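Local coordinates for mannan endo-1,4-beta-mannosidase (Mytilus edulis, PDB 2C0H), which hydrolyses the beta-1,4-linked backbone of mannans at internal positions, cutting mannotetraose and longer oligosaccharides but leaving mannobiose and mannotriose intact, at residues S173-S185 against G236-A249. The protein carries 3 engineered substitutions. Sequence-based numbering, arbitrary orientation.
With SO4 (sulfate ion), chain B.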
loop_
_atom_site.group_PDB
_atom_site.type_symbol
_atom_site.label_atom_id
_atom_site.label_comp_id
_atom_site.label_asym_id
_atom_site.label_seq_id
_atom_site.Cartn_x
_atom_site.Cartn_y
_atom_site.Cartn_z
ATOM N N SER A 173 16.908 -21.101 -4.723
ATOM C CA SER A 173 18.222 -20.722 -4.216
ATOM C C SER A 173 18.782 -19.543 -5.007
ATOM O O SER A 173 18.470 -19.378 -6.180
ATOM C CB SER A 173 19.191 -21.902 -4.321
ATOM O OG SER A 173 18.785 -22.952 -3.464
ATOM N N SER A 174 19.610 -18.728 -4.358
ATOM C CA SER A 174 20.312 -17.635 -5.032
ATOM C C SER A 174 21.647 -17.349 -4.363
ATOM O O SER A 174 21.785 -17.511 -3.151
ATOM C CB SER A 174 19.459 -16.363 -5.023
ATOM O OG SER A 174 20.156 -15.260 -5.594
ATOM N N SER A 175 22.617 -16.911 -5.166
ATOM C CA SER A 175 23.899 -16.408 -4.660
ATOM C C SER A 175 23.751 -15.043 -3.983
ATOM O O SER A 175 24.576 -14.675 -3.137
ATOM C CB SER A 175 24.919 -16.307 -5.798
ATOM O OG SER A 175 25.150 -17.581 -6.377
ATOM N N GLU A 176 22.716 -14.293 -4.368
ATOM C CA GLU A 176 22.333 -13.061 -3.682
ATOM C C GLU A 176 21.304 -13.441 -2.624
ATOM O O GLU A 176 20.206 -13.873 -2.970
ATOM C CB GLU A 176 21.732 -12.047 -4.666
ATOM C CG GLU A 176 21.218 -10.753 -4.017
ATOM C CD GLU A 176 22.322 -9.933 -3.363
ATOM O OE1 GLU A 176 23.362 -9.710 -4.017
ATOM O OE2 GLU A 176 22.145 -9.499 -2.203
ATOM N N PRO A 177 21.654 -13.298 -1.333
ATOM C CA PRO A 177 20.741 -13.693 -0.258
ATOM C C PRO A 177 19.329 -13.116 -0.332
ATOM O O PRO A 177 18.373 -13.836 -0.049
ATOM C CB PRO A 177 21.453 -13.190 1.006
ATOM C CG PRO A 177 22.871 -13.198 0.660
ATOM C CD PRO A 177 22.932 -12.800 -0.790
ATOM N N CYS A 178 19.186 -11.848 -0.710
ATOM C CA CYS A 178 17.856 -11.222 -0.707
ATOM C C CYS A 178 16.935 -11.738 -1.818
ATOM O O CYS A 178 15.720 -11.538 -1.740
ATOM C CB CYS A 178 17.953 -9.693 -0.746
ATOM S SG CYS A 178 18.830 -9.008 -2.168
ATOM N N PHE A 179 17.492 -12.398 -2.838
ATOM C CA PHE A 179 16.673 -13.043 -3.880
ATOM C C PHE A 179 16.371 -14.517 -3.596
ATOM O O PHE A 179 15.633 -15.147 -4.353
ATOM C CB PHE A 179 17.327 -12.944 -5.262
ATOM C CG PHE A 179 17.588 -11.535 -5.731
ATOM C CD1 PHE A 179 16.764 -10.476 -5.356
ATOM C CD2 PHE A 179 18.644 -11.279 -6.590
ATOM C CE1 PHE A 179 17.020 -9.189 -5.804
ATOM C CE2 PHE A 179 18.896 -9.996 -7.051
ATOM C CZ PHE A 179 18.092 -8.952 -6.654
ATOM N N ASP A 180 16.935 -15.061 -2.522
ATOM C CA ASP A 180 16.743 -16.462 -2.154
ATOM C C ASP A 180 15.354 -16.595 -1.531
ATOM O O ASP A 180 15.019 -15.838 -0.625
ATOM C CB ASP A 180 17.842 -16.883 -1.159
ATOM C CG ASP A 180 17.907 -18.389 -0.931
ATOM O OD1 ASP A 180 18.909 -19.021 -1.346
ATOM O OD2 ASP A 180 16.981 -18.945 -0.305
ATOM N N THR A 181 14.541 -17.531 -2.015
ATOM C CA THR A 181 13.180 -17.687 -1.492
ATOM C C THR A 181 12.950 -19.048 -0.825
ATOM O O THR A 181 11.802 -19.471 -0.671
ATOM C CB THR A 181 12.113 -17.448 -2.592
ATOM O OG1 THR A 181 12.284 -18.395 -3.653
ATOM C CG2 THR A 181 12.216 -16.039 -3.158
ATOM N N ARG A 182 14.022 -19.719 -0.402
ATOM C CA ARG A 182 13.888 -21.029 0.269
ATOM C C ARG A 182 13.100 -20.907 1.561
ATOM O O ARG A 182 12.353 -21.819 1.927
ATOM C CB ARG A 182 15.249 -21.692 0.522
ATOM C CG ARG A 182 15.870 -22.253 -0.735
ATOM C CD ARG A 182 17.184 -22.940 -0.466
ATOM N NE ARG A 182 18.225 -21.995 -0.062
ATOM C CZ ARG A 182 18.681 -21.830 1.182
ATOM N NH1 ARG A 182 18.203 -22.540 2.203
ATOM N NH2 ARG A 182 19.637 -20.937 1.411
ATOM N N HIS A 183 13.242 -19.764 2.223
ATOM C CA HIS A 183 12.517 -19.504 3.464
ATOM C C HIS A 183 11.016 -19.335 3.268
ATOM O O HIS A 183 10.276 -19.373 4.254
ATOM C CB HIS A 183 13.084 -18.285 4.195
ATOM C CG HIS A 183 12.831 -16.987 3.500
ATOM N ND1 HIS A 183 13.495 -16.620 2.351
ATOM C CD2 HIS A 183 11.979 -15.974 3.781
ATOM C CE1 HIS A 183 13.068 -15.437 1.955
ATOM N NE2 HIS A 183 12.147 -15.021 2.806
ATOM N N LEU A 184 10.568 -19.125 2.024
ATOM C CA LEU A 184 9.128 -19.003 1.722
ATOM C C LEU A 184 8.488 -20.350 1.387
ATOM O O LEU A 184 7.266 -20.439 1.240
ATOM C CB LEU A 184 8.887 -18.024 0.564
ATOM C CG LEU A 184 9.402 -16.586 0.742
ATOM C CD1 LEU A 184 9.030 -15.701 -0.461
ATOM C CD2 LEU A 184 8.893 -15.963 2.042
ATOM N N SER A 185 9.298 -21.392 1.239
ATOM C CA SER A 185 8.774 -22.754 1.081
ATOM C C SER A 185 7.907 -23.144 2.286
ATOM O O SER A 185 8.319 -22.973 3.423
ATOM C CB SER A 185 9.912 -23.756 0.899
ATOM O OG SER A 185 10.520 -23.598 -0.369
ATOM N N GLY A 236 15.720 -15.176 10.495
ATOM C CA GLY A 236 15.980 -16.137 9.424
ATOM C C GLY A 236 15.249 -15.890 8.111
ATOM O O GLY A 236 15.215 -16.768 7.233
ATOM N N PHE A 237 14.676 -14.700 7.958
ATOM C CA PHE A 237 13.949 -14.334 6.743
ATOM C C PHE A 237 14.767 -13.344 5.924
ATOM O O PHE A 237 15.899 -13.023 6.285
ATOM C CB PHE A 237 12.582 -13.748 7.103
ATOM C CG PHE A 237 11.784 -14.602 8.049
ATOM C CD1 PHE A 237 11.697 -15.973 7.864
ATOM C CD2 PHE A 237 11.102 -14.024 9.107
ATOM C CE1 PHE A 237 10.964 -16.766 8.740
ATOM C CE2 PHE A 237 10.362 -14.811 9.983
ATOM C CZ PHE A 237 10.290 -16.174 9.791
ATOM N N HIS A 238 14.209 -12.891 4.806
ATOM C CA HIS A 238 14.859 -11.875 3.981
ATOM C C HIS A 238 13.874 -10.775 3.600
ATOM O O HIS A 238 12.701 -11.044 3.346
ATOM C CB HIS A 238 15.439 -12.502 2.713
ATOM C CG HIS A 238 16.569 -13.449 2.970
ATOM N ND1 HIS A 238 17.759 -13.049 3.540
ATOM C CD2 HIS A 238 16.695 -14.774 2.726
ATOM C CE1 HIS A 238 18.569 -14.089 3.636
ATOM N NE2 HIS A 238 17.945 -15.149 3.155
ATOM N N ASN A 239 14.345 -9.530 3.571
ATOM C CA ASN A 239 13.521 -8.390 3.165
ATOM C C ASN A 239 13.667 -8.113 1.667
ATOM O O ASN A 239 14.680 -7.595 1.241
ATOM C CB ASN A 239 13.906 -7.138 3.977
ATOM C CG ASN A 239 12.966 -5.940 3.752
ATOM O OD1 ASN A 239 11.999 -5.987 2.987
ATOM N ND2 ASN A 239 13.272 -4.841 4.436
ATOM N N LEU A 240 12.636 -8.443 0.897
ATOM C CA LEU A 240 12.597 -8.158 -0.545
ATOM C C LEU A 240 12.571 -6.675 -0.902
ATOM O O LEU A 240 12.841 -6.327 -2.061
ATOM C CB LEU A 240 11.356 -8.790 -1.182
ATOM C CG LEU A 240 11.205 -10.307 -1.196
ATOM C CD1 LEU A 240 9.827 -10.715 -1.708
ATOM C CD2 LEU A 240 12.281 -10.931 -2.058
ATOM N N TYR A 241 12.206 -5.807 0.045
ATOM C CA TYR A 241 11.927 -4.392 -0.253
ATOM C C TYR A 241 12.924 -3.410 0.335
ATOM O O TYR A 241 12.664 -2.214 0.318
ATOM C CB TYR A 241 10.497 -4.051 0.190
ATOM C CG TYR A 241 9.518 -5.053 -0.356
ATOM C CD1 TYR A 241 9.266 -5.126 -1.716
ATOM C CD2 TYR A 241 8.884 -5.961 0.480
ATOM C CE1 TYR A 241 8.388 -6.068 -2.227
ATOM C CE2 TYR A 241 8.007 -6.895 -0.021
ATOM C CZ TYR A 241 7.759 -6.947 -1.363
ATOM O OH TYR A 241 6.878 -7.887 -1.864
ATOM N N SER A 242 14.060 -3.909 0.820
ATOM C CA SER A 242 15.106 -3.038 1.364
ATOM C C SER A 242 15.719 -2.253 0.215
ATOM O O SER A 242 15.629 -2.677 -0.921
ATOM C CB SER A 242 16.190 -3.845 2.088
ATOM O OG SER A 242 16.997 -4.612 1.190
ATOM N N ASP A 243 16.349 -1.129 0.531
ATOM C CA ASP A 243 17.034 -0.322 -0.490
ATOM C C ASP A 243 18.024 -1.187 -1.266
ATOM O O ASP A 243 18.065 -1.143 -2.505
ATOM C CB ASP A 243 17.793 0.853 0.151
ATOM C CG ASP A 243 16.881 1.881 0.801
ATOM O OD1 ASP A 243 15.639 1.746 0.741
ATOM O OD2 ASP A 243 17.415 2.850 1.386
ATOM N N HIS A 244 18.830 -1.963 -0.539
ATOM C CA HIS A 244 19.840 -2.839 -1.159
ATOM C C HIS A 244 19.249 -3.821 -2.171
ATOM O O HIS A 244 19.762 -3.956 -3.290
ATOM C CB HIS A 244 20.641 -3.612 -0.102
ATOM C CG HIS A 244 21.733 -4.448 -0.683
ATOM N ND1 HIS A 244 22.970 -3.929 -1.010
ATOM C CD2 HIS A 244 21.770 -5.756 -1.026
ATOM C CE1 HIS A 244 23.723 -4.887 -1.520
ATOM N NE2 HIS A 244 23.019 -6.006 -1.542
ATOM N N CYS A 245 18.172 -4.502 -1.785
ATOM C CA CYS A 245 17.520 -5.459 -2.663
ATOM C C CYS A 245 16.892 -4.801 -3.899
ATOM O O CYS A 245 17.063 -5.292 -5.016
ATOM C CB CYS A 245 16.444 -6.230 -1.897
ATOM S SG CYS A 245 15.647 -7.537 -2.838
ATOM N N LEU A 246 16.161 -3.706 -3.707
ATOM C CA LEU A 246 15.478 -3.045 -4.831
ATOM C C LEU A 246 16.459 -2.472 -5.840
ATOM O O LEU A 246 16.228 -2.543 -7.056
ATOM C CB LEU A 246 14.520 -1.944 -4.365
ATOM C CG LEU A 246 13.312 -2.421 -3.565
ATOM C CD1 LEU A 246 12.483 -1.234 -3.170
ATOM C CD2 LEU A 246 12.477 -3.434 -4.335
ATOM N N VAL A 247 17.544 -1.894 -5.342
ATOM C CA VAL A 247 18.535 -1.299 -6.246
ATOM C C VAL A 247 19.309 -2.410 -6.959
ATOM O O VAL A 247 19.613 -2.281 -8.154
ATOM C CB VAL A 247 19.441 -0.284 -5.513
ATOM C CG1 VAL A 247 20.486 0.300 -6.461
ATOM C CG2 VAL A 247 18.613 0.827 -4.939
ATOM N N LYS A 248 19.604 -3.514 -6.272
ATOM C CA LYS A 248 20.236 -4.672 -6.932
ATOM C C LYS A 248 19.308 -5.238 -8.016
ATOM O O LYS A 248 19.762 -5.626 -9.093
ATOM C CB LYS A 248 20.605 -5.752 -5.907
ATOM C CG LYS A 248 21.320 -6.974 -6.482
ATOM C CD LYS A 248 22.770 -6.696 -6.826
ATOM C CE LYS A 248 23.514 -7.988 -7.173
ATOM N NZ LYS A 248 24.981 -7.796 -7.418
ATOM N N ALA A 249 18.003 -5.258 -7.738
ATOM C CA ALA A 249 17.026 -5.817 -8.679
ATOM C C ALA A 249 16.802 -4.985 -9.943
ATOM O O ALA A 249 16.737 -5.555 -11.040
ATOM C CB ALA A 249 15.693 -6.035 -7.972
HETATM S S SO4 B . 18.810 -1.048 3.512
HETATM O O1 SO4 B . 17.433 -0.619 3.265
HETATM O O2 SO4 B . 19.363 -1.624 2.283
HETATM O O3 SO4 B . 18.895 -2.070 4.554
HETATM O O4 SO4 B . 19.623 0.110 3.901
HETATM O O HOH W 1 11.786 -12.648 1.130
#
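In this TIM barrel the loop after strand 155-162 packs on the connection after strand 221-225 and on the first turns of helix 243-250, meeting them through two histidines and two cysteines. His238 sends the edge of its imidazole toward the face of His183 in an offset edge-to-face pair, planes at 81° and CD2 of His238 3.7 Å from ND1 of His183. Pro177 O sits over the centre of the His238 ring, 3.3 Å above its plane. A water bonds both His183 NE2 and His238 O, tying ring to backbone. Replacing His238 with alanine is likely to leave the His183 face without its edge-on partner and open a gap over Pro177 O. Farther along, Cys178 SG lies 3.6 Å from Cys245 SG, so the two sulfurs touch as unbonded neighbours and no disulfide is present. With its SG anti to the backbone N (chi1 -175°), Cys245 also reaches CE1 of Phe179 at 3.7 Å, obliquely to the ring. The Lys248 and Phe179 side chains cross at about a right angle, with Lys248 CG 3.8 Å from Phe179 CZ. The contact joins two beta-alpha connections of the (beta/alpha)8 barrel of glycosyl hydrolase family 5, with the Leu240 side chain about 7 Å from that of Trp226, a probable substrate-binding residue.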